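Local structure of spherulin-4 (Aspergillus clavatus, 5C5G) at residues G5-V10 with P34-T39; E51-G56 with A97-Q102; T80-N85 with E117-Y122; G154-S159 with D188-S193; A173-F178 with H203-S208. The protein is a (beta/alpha)-barrel glycoside hydrolase that probably cleaves galactosaminogalactan, a galactosamine-containing fungal polysaccharide, and binds N-acetyl-D-galactosamine. All coordinates share one frame; numbering follows the deposited sequence.

Contact 1 of 5, residues G5-V10 with P34-T39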
# COMPACT_ATOMS: atom_id res chain seq x y z
N GLY A 5 -3.15 -19.63 -8.33
CA GLY A 5 -2.01 -19.67 -7.43
C GLY A 5 -2.31 -18.94 -6.13
O GLY A 5 -3.47 -18.68 -5.78
N PRO A 6 -1.26 -18.62 -5.38
CA PRO A 6 -1.47 -18.02 -4.06
C PRO A 6 -2.30 -16.73 -4.13
O PRO A 6 -2.11 -15.92 -5.03
CB PRO A 6 -0.06 -17.71 -3.57
CG PRO A 6 0.85 -18.53 -4.41
CD PRO A 6 0.16 -18.80 -5.70
N LYS A 7 -3.20 -16.56 -3.17
CA LYS A 7 -3.96 -15.34 -3.05
C LYS A 7 -3.06 -14.19 -2.61
O LYS A 7 -2.09 -14.37 -1.84
CB LYS A 7 -5.07 -15.55 -2.02
CG LYS A 7 -6.19 -14.53 -2.11
CD LYS A 7 -7.38 -15.08 -2.91
CE LYS A 7 -8.57 -14.11 -2.88
NZ LYS A 7 -9.49 -14.31 -1.72
N SER A 8 -3.40 -13.01 -3.10
CA SER A 8 -2.74 -11.76 -2.73
C SER A 8 -3.78 -10.76 -2.27
O SER A 8 -4.96 -10.82 -2.64
CB SER A 8 -1.98 -11.19 -3.91
OG SER A 8 -0.93 -12.07 -4.29
N LYS A 9 -3.31 -9.81 -1.47
CA LYS A 9 -4.09 -8.64 -1.10
C LYS A 9 -4.06 -7.63 -2.23
O LYS A 9 -3.05 -7.49 -2.92
CB LYS A 9 -3.49 -8.00 0.14
CG LYS A 9 -3.42 -8.94 1.33
CD LYS A 9 -2.66 -8.33 2.50
CE LYS A 9 -2.54 -9.29 3.68
NZ LYS A 9 -1.93 -10.60 3.30
N VAL A 10 -5.17 -6.91 -2.38
CA VAL A 10 -5.19 -5.77 -3.27
C VAL A 10 -4.59 -4.57 -2.54
O VAL A 10 -5.11 -4.15 -1.49
CB VAL A 10 -6.63 -5.46 -3.75
CG1 VAL A 10 -6.66 -4.18 -4.55
CG2 VAL A 10 -7.18 -6.62 -4.57
N PRO A 34 -16.05 -9.43 -0.55
CA PRO A 34 -15.72 -9.45 0.88
C PRO A 34 -14.62 -10.45 1.22
O PRO A 34 -14.00 -10.33 2.27
CB PRO A 34 -17.04 -9.87 1.54
CG PRO A 34 -17.82 -10.55 0.47
CD PRO A 34 -17.43 -9.85 -0.81
N ASP A 35 -14.37 -11.40 0.33
CA ASP A 35 -13.32 -12.40 0.52
C ASP A 35 -11.92 -11.89 0.15
O ASP A 35 -10.94 -12.56 0.44
CB ASP A 35 -13.64 -13.64 -0.31
CG ASP A 35 -13.76 -13.35 -1.79
OD1 ASP A 35 -14.46 -12.38 -2.16
OD2 ASP A 35 -13.15 -14.07 -2.60
N VAL A 36 -11.82 -10.74 -0.50
CA VAL A 36 -10.55 -10.14 -0.87
C VAL A 36 -10.14 -9.18 0.22
O VAL A 36 -10.97 -8.43 0.74
CB VAL A 36 -10.65 -9.39 -2.22
CG1 VAL A 36 -9.39 -8.60 -2.51
CG2 VAL A 36 -10.90 -10.39 -3.32
N ASN A 37 -8.87 -9.21 0.62
CA ASN A 37 -8.31 -8.25 1.57
C ASN A 37 -7.67 -7.09 0.84
O ASN A 37 -6.91 -7.30 -0.11
CB ASN A 37 -7.30 -8.94 2.47
CG ASN A 37 -7.94 -10.00 3.32
OD1 ASN A 37 -9.02 -9.79 3.86
ND2 ASN A 37 -7.28 -11.14 3.45
N PHE A 38 -7.98 -5.89 1.31
CA PHE A 38 -7.52 -4.65 0.70
C PHE A 38 -6.64 -3.91 1.69
O PHE A 38 -7.04 -3.67 2.83
CB PHE A 38 -8.70 -3.75 0.33
CG PHE A 38 -9.58 -4.30 -0.76
CD1 PHE A 38 -10.57 -5.23 -0.47
CD2 PHE A 38 -9.45 -3.88 -2.05
CE1 PHE A 38 -11.39 -5.73 -1.46
CE2 PHE A 38 -10.27 -4.38 -3.05
CZ PHE A 38 -11.25 -5.30 -2.75
N THR A 39 -5.45 -3.53 1.24
CA THR A 39 -4.56 -2.67 2.01
C THR A 39 -4.64 -1.31 1.36
O THR A 39 -4.26 -1.17 0.20
CB THR A 39 -3.12 -3.17 1.94
OG1 THR A 39 -3.06 -4.48 2.50
CG2 THR A 39 -2.19 -2.25 2.72
O HOH W 1 -7.00 -11.10 -0.60
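Two backbone hydrogen bonds join V10 to the strand beginning at F38. V10 N donates to N37 O at 2.9 Å, and T39 N donates to V10 O at 2.8 Å with an N-H...O angle of 162°. V10 thus uses both its N-H and its C=O on residues flanking F38, the signature of a parallel bridge, here with a CA-CA separation of 4.7 Å. Just before the strands begin, a water links the two segments, donating to S8 O and accepting from N37 N.

Apolar packing follows on the side of the sheet that carries V10 and F38. V10 CG2 meets V36 CG1 at 3.6 Å, while V10 CB lies 3.7 Å from F38 CD2, the two side chains running side by side. V36 CG1 also sits over one face of the F38 ring, towards its rim.

The charged contacts are looser. K7, bent at chi2 (97°), carries NZ to a weak hydrogen bond with D35 O (3.1 Å) and a long salt bridge with D35 OD2 (3.8 Å). K9 instead turns its amine to D226. Helix 24-32 connects the two strands, making this the first beta-alpha-beta crossover of a TIM-type barrel, at the N-terminal ends of its strands.

Contact 2 of 5, residues E51-G56 with A97-Q102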
# COMPACT_ATOMS: atom_id res chain seq x y z
N GLU A 51 -2.56 19.70 10.70
CA GLU A 51 -3.43 19.76 11.88
C GLU A 51 -3.69 18.36 12.43
O GLU A 51 -3.29 17.38 11.84
CB GLU A 51 -4.76 20.45 11.52
CG GLU A 51 -4.57 21.84 10.98
CD GLU A 51 -5.86 22.58 10.75
OE1 GLU A 51 -6.95 22.03 11.00
OE2 GLU A 51 -5.77 23.71 10.28
N ALA A 52 -4.39 18.31 13.55
CA ALA A 52 -4.63 17.04 14.23
C ALA A 52 -5.58 16.14 13.46
O ALA A 52 -5.52 14.92 13.59
CB ALA A 52 -5.16 17.28 15.63
N LEU A 53 -6.45 16.74 12.65
CA LEU A 53 -7.37 16.00 11.81
C LEU A 53 -7.25 16.47 10.38
O LEU A 53 -6.84 17.59 10.13
CB LEU A 53 -8.81 16.20 12.29
CG LEU A 53 -9.08 15.63 13.68
CD1 LEU A 53 -10.46 16.04 14.12
CD2 LEU A 53 -8.96 14.13 13.70
N PRO A 54 -7.59 15.60 9.43
CA PRO A 54 -7.63 16.00 8.02
C PRO A 54 -8.93 16.73 7.74
O PRO A 54 -9.72 17.01 8.66
CB PRO A 54 -7.58 14.66 7.31
CG PRO A 54 -8.36 13.76 8.21
CD PRO A 54 -8.03 14.21 9.61
N ASP A 55 -9.16 17.11 6.48
CA ASP A 55 -10.30 17.95 6.17
C ASP A 55 -11.63 17.19 6.23
O ASP A 55 -11.65 15.99 6.48
CB ASP A 55 -10.08 18.73 4.86
CG ASP A 55 -10.26 17.90 3.61
OD1 ASP A 55 -10.93 16.85 3.61
OD2 ASP A 55 -9.75 18.37 2.56
N GLY A 56 -12.72 17.90 6.02
CA GLY A 56 -14.04 17.33 6.24
C GLY A 56 -14.41 16.25 5.26
O GLY A 56 -15.24 15.39 5.54
N ALA A 97 -2.29 8.23 14.64
CA ALA A 97 -2.71 7.40 15.75
C ALA A 97 -3.75 8.08 16.62
O ALA A 97 -4.61 7.42 17.18
CB ALA A 97 -1.52 7.02 16.60
N ALA A 98 -3.66 9.41 16.75
CA ALA A 98 -4.56 10.16 17.61
C ALA A 98 -5.86 10.50 16.94
O ALA A 98 -6.76 11.02 17.59
CB ALA A 98 -3.88 11.42 18.13
N TRP A 99 -6.00 10.22 15.64
CA TRP A 99 -7.23 10.54 14.93
C TRP A 99 -8.53 10.11 15.64
O TRP A 99 -9.45 10.91 15.75
CB TRP A 99 -7.20 9.96 13.51
CG TRP A 99 -6.50 10.81 12.49
CD1 TRP A 99 -5.89 12.00 12.67
CD2 TRP A 99 -6.39 10.51 11.09
NE1 TRP A 99 -5.39 12.48 11.48
CE2 TRP A 99 -5.69 11.58 10.49
CE3 TRP A 99 -6.81 9.44 10.29
CZ2 TRP A 99 -5.43 11.62 9.11
CZ3 TRP A 99 -6.55 9.48 8.93
CH2 TRP A 99 -5.87 10.57 8.36
N PRO A 100 -8.64 8.85 16.10
CA PRO A 100 -9.93 8.44 16.67
C PRO A 100 -10.23 9.14 17.99
O PRO A 100 -11.40 9.44 18.25
CB PRO A 100 -9.77 6.92 16.88
CG PRO A 100 -8.31 6.67 16.79
CD PRO A 100 -7.74 7.70 15.88
N THR A 101 -9.21 9.46 18.77
CA THR A 101 -9.44 10.16 20.03
C THR A 101 -9.67 11.66 19.79
O THR A 101 -10.54 12.26 20.41
CB THR A 101 -8.30 9.94 21.03
OG1 THR A 101 -7.05 10.25 20.42
CG2 THR A 101 -8.27 8.51 21.47
N GLN A 102 -8.93 12.25 18.86
CA GLN A 102 -9.09 13.67 18.55
C GLN A 102 -10.46 13.96 17.96
O GLN A 102 -11.00 15.04 18.17
CB GLN A 102 -8.00 14.13 17.58
CG GLN A 102 -6.63 14.20 18.21
CD GLN A 102 -6.39 15.50 18.95
OE1 GLN A 102 -7.23 16.41 18.93
NE2 GLN A 102 -5.25 15.60 19.59
O HOH W 2 -4.36 15.06 10.53
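This contact belongs to the outer layer of the (beta/alpha) barrel, where the loop leading into helix 56-66 packs on the kinked C-terminal part of helix 86-103 through the indole of W99. P54 lies over one face of that indole: its CD stands 3.4 Å above the ring plane, nearer the rim than the middle, and approaches W99 CE2 to 3.6 Å. P54 CG makes an off-centre CH-pi contact, 4.2 Å from the centroid of the W99 six-membered ring and 29° from its normal.

At the indole edge the neighbours are polar. A52 O lies near the ring plane, 3.1 Å from W99 CD1. Water 2 sits in that plane as well, accepting from W99 NE1 at 2.9 Å and donating to E51 O, so the buried indole N-H is satisfied through solvent.

The L53 and W99 side chains run antiparallel past one another, L53 CD2 being 3.9 Å from W99 CD1 and also touching Q102 CB. Q102 folds back at chi2 (-84°), which places its amide carbon CD 4.0 Å from A52 CB.

Beyond the pair, W99 rests on I62 of helix 56-66 and meets Y96 edge-to-face, while the side chain of D55 caps the start of helix 56-66; the loop and W99 thus link helix 56-66 with helix 86-103.

Contact 3 of 5, residues T80-N85 with E117-Y122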
# COMPACT_ATOMS: atom_id res chain seq x y z
N THR A 80 11.85 10.32 3.29
CA THR A 80 12.93 10.93 2.50
C THR A 80 14.21 10.11 2.55
O THR A 80 15.30 10.62 2.82
CB THR A 80 13.22 12.38 2.95
OG1 THR A 80 12.01 13.02 3.35
CG2 THR A 80 13.87 13.17 1.80
N TYR A 81 14.09 8.82 2.27
CA TYR A 81 15.25 7.92 2.22
C TYR A 81 15.97 7.91 3.56
O TYR A 81 17.19 7.81 3.63
CB TYR A 81 16.15 8.27 1.03
CG TYR A 81 15.33 8.28 -0.23
CD1 TYR A 81 14.89 7.09 -0.81
CD2 TYR A 81 14.91 9.48 -0.81
CE1 TYR A 81 14.09 7.09 -1.94
CE2 TYR A 81 14.11 9.49 -1.94
CZ TYR A 81 13.71 8.30 -2.50
OH TYR A 81 12.92 8.31 -3.63
N ALA A 82 15.17 7.95 4.62
CA ALA A 82 15.66 7.90 6.00
C ALA A 82 16.48 9.11 6.40
O ALA A 82 17.16 9.10 7.42
CB ALA A 82 16.43 6.59 6.27
N LYS A 83 16.39 10.17 5.60
CA LYS A 83 17.07 11.42 5.91
C LYS A 83 16.15 12.37 6.67
O LYS A 83 16.60 13.34 7.25
CB LYS A 83 17.56 12.11 4.63
CG LYS A 83 18.62 11.33 3.87
CD LYS A 83 18.79 11.87 2.45
N ARG A 84 14.85 12.10 6.65
CA ARG A 84 13.92 12.96 7.35
C ARG A 84 14.11 12.77 8.84
O ARG A 84 14.22 11.64 9.33
CB ARG A 84 12.48 12.62 6.94
CG ARG A 84 11.47 13.58 7.50
CD ARG A 84 10.13 13.36 6.84
NE ARG A 84 9.14 14.30 7.37
CZ ARG A 84 7.91 13.98 7.77
NH1 ARG A 84 7.47 12.75 7.72
NH2 ARG A 84 7.11 14.93 8.23
N ASN A 85 14.16 13.88 9.56
CA ASN A 85 14.32 13.86 11.01
C ASN A 85 13.30 12.92 11.63
O ASN A 85 12.11 13.02 11.36
CB ASN A 85 14.14 15.27 11.57
CG ASN A 85 14.61 15.39 13.00
OD1 ASN A 85 14.27 14.58 13.86
ND2 ASN A 85 15.42 16.41 13.26
N GLU A 117 9.43 6.16 0.53
CA GLU A 117 10.81 6.51 0.24
C GLU A 117 11.79 5.93 1.23
O GLU A 117 12.71 6.60 1.68
CB GLU A 117 11.00 8.04 0.22
CG GLU A 117 10.00 8.79 -0.62
CD GLU A 117 9.91 10.28 -0.24
OE1 GLU A 117 9.96 10.63 0.97
OE2 GLU A 117 9.77 11.09 -1.18
N THR A 118 11.62 4.67 1.58
CA THR A 118 12.63 4.04 2.42
C THR A 118 13.85 3.72 1.53
O THR A 118 13.73 3.54 0.33
CB THR A 118 12.08 2.78 3.08
OG1 THR A 118 11.56 1.90 2.08
CG2 THR A 118 10.99 3.14 4.08
N PRO A 119 15.05 3.68 2.12
CA PRO A 119 16.26 3.49 1.31
C PRO A 119 16.46 2.06 0.85
O PRO A 119 15.94 1.13 1.48
CB PRO A 119 17.39 3.92 2.25
CG PRO A 119 16.82 3.95 3.58
CD PRO A 119 15.35 4.02 3.52
N GLN A 120 17.17 1.91 -0.25
CA GLN A 120 17.57 0.60 -0.75
C GLN A 120 18.87 0.14 -0.15
O GLN A 120 19.05 -1.05 0.07
CB GLN A 120 17.80 0.65 -2.25
CG GLN A 120 16.57 0.64 -3.11
CD GLN A 120 16.94 0.77 -4.56
OE1 GLN A 120 17.11 1.88 -5.07
NE2 GLN A 120 17.13 -0.37 -5.24
N GLN A 121 19.81 1.05 0.05
CA GLN A 121 21.15 0.66 0.43
C GLN A 121 21.21 0.27 1.90
O GLN A 121 20.66 0.95 2.75
CB GLN A 121 22.14 1.79 0.14
CG GLN A 121 22.02 2.38 -1.26
CD GLN A 121 23.11 3.41 -1.59
OE1 GLN A 121 24.04 3.61 -0.81
NE2 GLN A 121 22.98 4.06 -2.74
N TYR A 122 21.93 -0.81 2.19
CA TYR A 122 22.13 -1.20 3.57
C TYR A 122 23.09 -0.27 4.29
O TYR A 122 24.16 0.06 3.78
CB TYR A 122 22.66 -2.62 3.68
CG TYR A 122 22.89 -2.97 5.11
CD1 TYR A 122 21.84 -3.37 5.92
CD2 TYR A 122 24.14 -2.82 5.69
CE1 TYR A 122 22.04 -3.66 7.25
CE2 TYR A 122 24.35 -3.09 7.02
CZ TYR A 122 23.30 -3.51 7.79
OH TYR A 122 23.51 -3.80 9.12
O HOH W 3 10.23 13.46 1.29
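E117 reaches across to T80 and Y81 with every part of its side chain except OE2. Its CB lies over the centre of the Y81 ring, 3.9 Å from the centroid and only 12° from the ring normal, which defines a CH-pi contact over the face. CG follows at 4.2 Å from Y81 CZ, near the hydroxyl-bearing end of the ring. With CG placed beside the backbone N (chi1 -50°) and the chain extended beyond it, the carboxyl carbon CD arrives next to the backbone of T80. There OE1 accepts from T80 N at 3.0 Å. The donor meets the anti side of the carboxylate and stands 34° out of its plane, so the bond is not ideally directed. OE1 also receives a hydrogen bond from water 3, which is in turn bonded to T80 OG1.

The backbone adds Y81 N to E117 O, short at 2.7 Å but weak because it is strongly bent. Further along, A82 CB packs on P119 CG at 3.8 Å. T80 to K83 form a type I' turn closed by K83 N to T80 O, and this turn presents consecutive N-H groups to E117.

With T80 N and water 3 both donating to OE1, and CB held against the Y81 ring, the carboxylate's rotation is restrained. E117 follows D116, an N-acetyl-D-galactosamine-binding residue, and its side chain lies about 5 Å from that of Y76, consistent with the loop pairing lying beside the sugar site.

Contact 4 of 5, residues G154-S159 with D188-S193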
# COMPACT_ATOMS: atom_id res chain seq x y z
N GLY A 154 10.40 1.49 -3.47
CA GLY A 154 10.13 1.67 -4.88
C GLY A 154 11.07 0.88 -5.79
O GLY A 154 11.16 1.17 -6.98
N ALA A 155 11.74 -0.11 -5.22
CA ALA A 155 12.79 -0.87 -5.88
C ALA A 155 13.27 -1.88 -4.85
O ALA A 155 12.81 -1.85 -3.70
CB ALA A 155 13.93 0.04 -6.32
N ILE A 156 14.16 -2.79 -5.22
CA ILE A 156 14.54 -3.83 -4.29
C ILE A 156 15.56 -3.32 -3.28
O ILE A 156 16.64 -2.88 -3.66
CB ILE A 156 15.14 -5.04 -5.05
CG1 ILE A 156 14.08 -5.67 -5.97
CG2 ILE A 156 15.62 -6.09 -4.03
CD1 ILE A 156 14.67 -6.62 -6.98
N PRO A 157 15.24 -3.36 -1.98
CA PRO A 157 16.21 -2.92 -0.98
C PRO A 157 17.08 -4.08 -0.55
O PRO A 157 16.77 -5.22 -0.89
CB PRO A 157 15.31 -2.53 0.19
CG PRO A 157 14.24 -3.55 0.14
CD PRO A 157 13.99 -3.80 -1.34
N ASP A 158 18.13 -3.82 0.21
CA ASP A 158 18.89 -4.91 0.81
C ASP A 158 17.91 -5.77 1.63
O ASP A 158 17.01 -5.25 2.32
CB ASP A 158 20.02 -4.37 1.67
CG ASP A 158 20.85 -5.47 2.30
OD1 ASP A 158 20.43 -6.02 3.33
OD2 ASP A 158 21.94 -5.79 1.78
N SER A 159 18.10 -7.08 1.57
CA SER A 159 17.14 -7.99 2.14
C SER A 159 17.03 -7.85 3.65
O SER A 159 16.01 -8.22 4.21
CB SER A 159 17.49 -9.44 1.78
OG SER A 159 18.75 -9.81 2.30
N ASP A 188 12.90 -13.27 -8.05
CA ASP A 188 13.74 -14.42 -7.72
C ASP A 188 15.16 -14.01 -7.33
O ASP A 188 15.90 -14.80 -6.74
CB ASP A 188 13.80 -15.41 -8.88
CG ASP A 188 12.43 -15.98 -9.25
OD1 ASP A 188 11.54 -16.06 -8.36
OD2 ASP A 188 12.25 -16.36 -10.43
N THR A 189 15.56 -12.78 -7.66
CA THR A 189 16.90 -12.30 -7.33
C THR A 189 17.04 -11.86 -5.88
O THR A 189 18.15 -11.64 -5.41
CB THR A 189 17.33 -11.11 -8.22
OG1 THR A 189 16.58 -9.94 -7.88
CG2 THR A 189 17.15 -11.46 -9.68
N ILE A 190 15.92 -11.74 -5.17
CA ILE A 190 15.93 -11.18 -3.83
C ILE A 190 16.20 -12.28 -2.81
O ILE A 190 15.37 -13.17 -2.64
CB ILE A 190 14.59 -10.54 -3.48
CG1 ILE A 190 14.15 -9.57 -4.58
CG2 ILE A 190 14.69 -9.86 -2.13
CD1 ILE A 190 12.75 -8.98 -4.37
N PRO A 191 17.34 -12.22 -2.12
CA PRO A 191 17.64 -13.29 -1.17
C PRO A 191 16.85 -13.11 0.13
O PRO A 191 16.33 -12.02 0.38
CB PRO A 191 19.14 -13.11 -0.92
CG PRO A 191 19.36 -11.66 -1.09
CD PRO A 191 18.42 -11.22 -2.17
N ASP A 192 16.76 -14.18 0.92
CA ASP A 192 16.19 -14.13 2.26
C ASP A 192 14.81 -13.51 2.26
O ASP A 192 14.48 -12.69 3.12
CB ASP A 192 17.15 -13.37 3.20
CG ASP A 192 16.83 -13.57 4.67
OD1 ASP A 192 16.28 -14.64 5.04
OD2 ASP A 192 17.14 -12.67 5.48
N SER A 193 14.00 -13.88 1.27
CA SER A 193 12.71 -13.26 1.07
C SER A 193 11.62 -14.29 0.80
O SER A 193 11.89 -15.42 0.38
CB SER A 193 12.77 -12.26 -0.09
OG SER A 193 12.88 -12.93 -1.34
O HOH W 4 18.77 -10.66 5.08
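T189 opens the contact from the loop before strand 198-203, its OG1 lying 3.9 Å from I156 CD1 where the two side chains cross at about a right angle. The touch is van der Waals, since CD1 is a methyl; the T189 hydroxyl has its hydrogen bond with L186 O.

I190 comes next and carries the apolar part. Its CG1 is 3.8 Å from both I156 CG2 and I156 CD1, and its CD1 lies 3.9 Å from I156 CG1, so one isoleucine fits against both branches of the other. I190 also reaches V170 on strand 167-172, and its carbonyl O accepts from S193 OG, a donor standing 50° out of the carbonyl plane.

At P191 the partner changes to S159. S159 CB approaches P191 O to 3.2 Å, and S159 OG lies 3.9 Å from P191 CG.

D192 closes the contact beside S159. Its CG is turned opposite the backbone N (chi1 -165°), and OD2 receives a hydrogen bond from water 4 at 2.6 Å; the same water is bonded to S159 OG at 2.9 Å.

The two loops are therefore held by apolar contact between I156 and I190 and by a water bridge from S159 to D192, with no direct hydrogen bond between them.

Contact 5 of 5, residues A173-F178 with H203-S208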
# COMPACT_ATOMS: atom_id res chain seq x y z
N ALA A 173 6.75 0.68 -10.78
CA ALA A 173 7.19 1.18 -12.06
C ALA A 173 6.21 0.80 -13.13
O ALA A 173 5.18 0.19 -12.88
CB ALA A 173 8.58 0.63 -12.38
N THR A 174 6.52 1.17 -14.37
CA THR A 174 5.66 0.86 -15.48
C THR A 174 5.70 -0.63 -15.83
O THR A 174 6.66 -1.34 -15.55
CB THR A 174 6.07 1.61 -16.76
OG1 THR A 174 7.37 1.17 -17.14
CG2 THR A 174 6.06 3.12 -16.54
N TYR A 175 4.67 -1.06 -16.53
CA TYR A 175 4.64 -2.38 -17.11
C TYR A 175 5.84 -2.61 -18.04
O TYR A 175 6.43 -3.70 -18.06
CB TYR A 175 3.33 -2.56 -17.88
CG TYR A 175 3.20 -3.87 -18.59
CD1 TYR A 175 2.80 -5.01 -17.91
CD2 TYR A 175 3.47 -3.99 -19.94
CE1 TYR A 175 2.69 -6.22 -18.55
CE2 TYR A 175 3.34 -5.20 -20.60
CZ TYR A 175 2.96 -6.31 -19.90
OH TYR A 175 2.85 -7.49 -20.58
N ALA A 176 6.21 -1.59 -18.82
CA ALA A 176 7.37 -1.72 -19.71
C ALA A 176 8.62 -2.07 -18.91
O ALA A 176 9.39 -2.95 -19.30
CB ALA A 176 7.58 -0.46 -20.51
N THR A 177 8.82 -1.41 -17.78
CA THR A 177 9.96 -1.71 -16.94
C THR A 177 9.88 -3.11 -16.34
O THR A 177 10.88 -3.83 -16.28
CB THR A 177 10.07 -0.66 -15.84
OG1 THR A 177 10.40 0.58 -16.46
CG2 THR A 177 11.15 -1.01 -14.83
N PHE A 178 8.68 -3.51 -15.92
CA PHE A 178 8.46 -4.85 -15.40
C PHE A 178 8.92 -5.89 -16.42
O PHE A 178 9.66 -6.83 -16.09
CB PHE A 178 6.97 -5.00 -15.06
CG PHE A 178 6.58 -6.32 -14.46
CD1 PHE A 178 6.91 -6.64 -13.16
CD2 PHE A 178 5.84 -7.22 -15.20
CE1 PHE A 178 6.52 -7.85 -12.61
CE2 PHE A 178 5.46 -8.44 -14.65
CZ PHE A 178 5.79 -8.74 -13.35
N HIS A 203 2.07 0.15 -12.88
CA HIS A 203 1.19 1.09 -13.53
C HIS A 203 1.50 1.16 -15.02
O HIS A 203 2.40 0.46 -15.50
CB HIS A 203 1.26 2.46 -12.85
CG HIS A 203 2.64 3.04 -12.76
ND1 HIS A 203 3.34 3.49 -13.86
CD2 HIS A 203 3.42 3.27 -11.69
CE1 HIS A 203 4.51 3.96 -13.46
NE2 HIS A 203 4.58 3.84 -12.15
N SER A 204 0.75 1.97 -15.75
CA SER A 204 1.02 2.20 -17.16
C SER A 204 0.93 0.90 -17.96
O SER A 204 1.62 0.73 -18.97
CB SER A 204 2.39 2.86 -17.35
OG SER A 204 2.50 3.99 -16.48
N VAL A 205 0.05 -0.00 -17.54
CA VAL A 205 -0.16 -1.22 -18.32
C VAL A 205 -0.91 -0.86 -19.61
O VAL A 205 -1.94 -0.18 -19.56
CB VAL A 205 -0.97 -2.24 -17.53
CG1 VAL A 205 -1.15 -3.51 -18.33
CG2 VAL A 205 -0.27 -2.56 -16.22
N PRO A 206 -0.40 -1.29 -20.78
CA PRO A 206 -1.10 -1.01 -22.03
C PRO A 206 -2.51 -1.59 -22.01
O PRO A 206 -2.73 -2.66 -21.44
CB PRO A 206 -0.27 -1.74 -23.09
CG PRO A 206 1.07 -1.90 -22.49
CD PRO A 206 0.87 -2.01 -21.01
N THR A 207 -3.46 -0.91 -22.63
CA THR A 207 -4.84 -1.36 -22.55
C THR A 207 -5.03 -2.71 -23.24
O THR A 207 -5.99 -3.42 -22.94
CB THR A 207 -5.82 -0.34 -23.12
OG1 THR A 207 -5.41 0.01 -24.43
CG2 THR A 207 -5.86 0.91 -22.25
N SER A 208 -4.10 -3.09 -24.12
CA SER A 208 -4.17 -4.38 -24.79
C SER A 208 -3.89 -5.56 -23.85
O SER A 208 -4.18 -6.71 -24.19
CB SER A 208 -3.19 -4.40 -25.97
OG SER A 208 -1.89 -4.04 -25.55
O HOH W 5 4.29 0.58 -19.67
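Two torsions set up the meeting of H203 with A173 and T174. H203 has its CG between the backbone N and the carbonyl carbon (chi1 55°), which folds the imidazole back over the neighbouring strand end; T174 has OG1 in the equivalent position (chi1 64°), leaving CG2 to approach the ring obliquely at CE1. As a result A173 O lies over the centre of the H203 ring, 3.6 Å above its plane, and T174 CG2 comes within 3.5 Å of H203 CE1.

The main chains pair in parallel about T174. H203 N donates to A173 O at 3.1 Å, and Y175 N donates to H203 O at 2.9 Å. In the second, the donor N lies nearly on the extension of the H203 C=O (176°), although the bond is bent at its hydrogen. A173 O therefore serves both as acceptor for H203 N and as the atom lying over the centre of the imidazole.

Y175 extends the contact outwards. Its CD2 packs on P206 CD at 3.4 Å, the side chains crossing nearly perpendicularly, while V205 CG1 lies over one ring face. Water 5 ties A176 N to S204 O.

T174 also begins helix 175-180: as N-cap its OG1 accepts from T177 N.

H203 ND1 and S204 OG share a hydrogen bond of 2.8 Å in which either may be the donor, and Y237 stacks on the imidazole. The ring is thereby fixed in rotation by a hydroxyl at one nitrogen, by the stacked Y237 ring and by A173 O over a face. It lies about 5 Å from the side chain of E172, a residue seen to bind N-acetyl-D-galactosamine, which is consistent with H203 belonging to the surroundings of the sugar site.

Overall arrangement
The eight parallel strands close into a barrel, and the five contacts are spread around it. Contact 1 pairs the first two strands at their starts, whereas contacts 3 and 5 lie where the chain leaves the strands, contact 4 joins the loop after strand 148-152 to the one before strand 198-203, and contact 2 lies in the helical layer. Contacts 3 and 4 touch directly: Q120 O and D158 N are 2.9 Å apart, a probable hydrogen bond. Contacts 4 and 5 alternate along the chain, with nearest atoms about 6 Å apart. Contacts 3 and 5, centres about 26 Å apart, lie next to the N-acetyl-D-galactosamine site, with E117 following D116 and H203 near E172. Contact 2 is remote from contact 5, about 36 Å between centres.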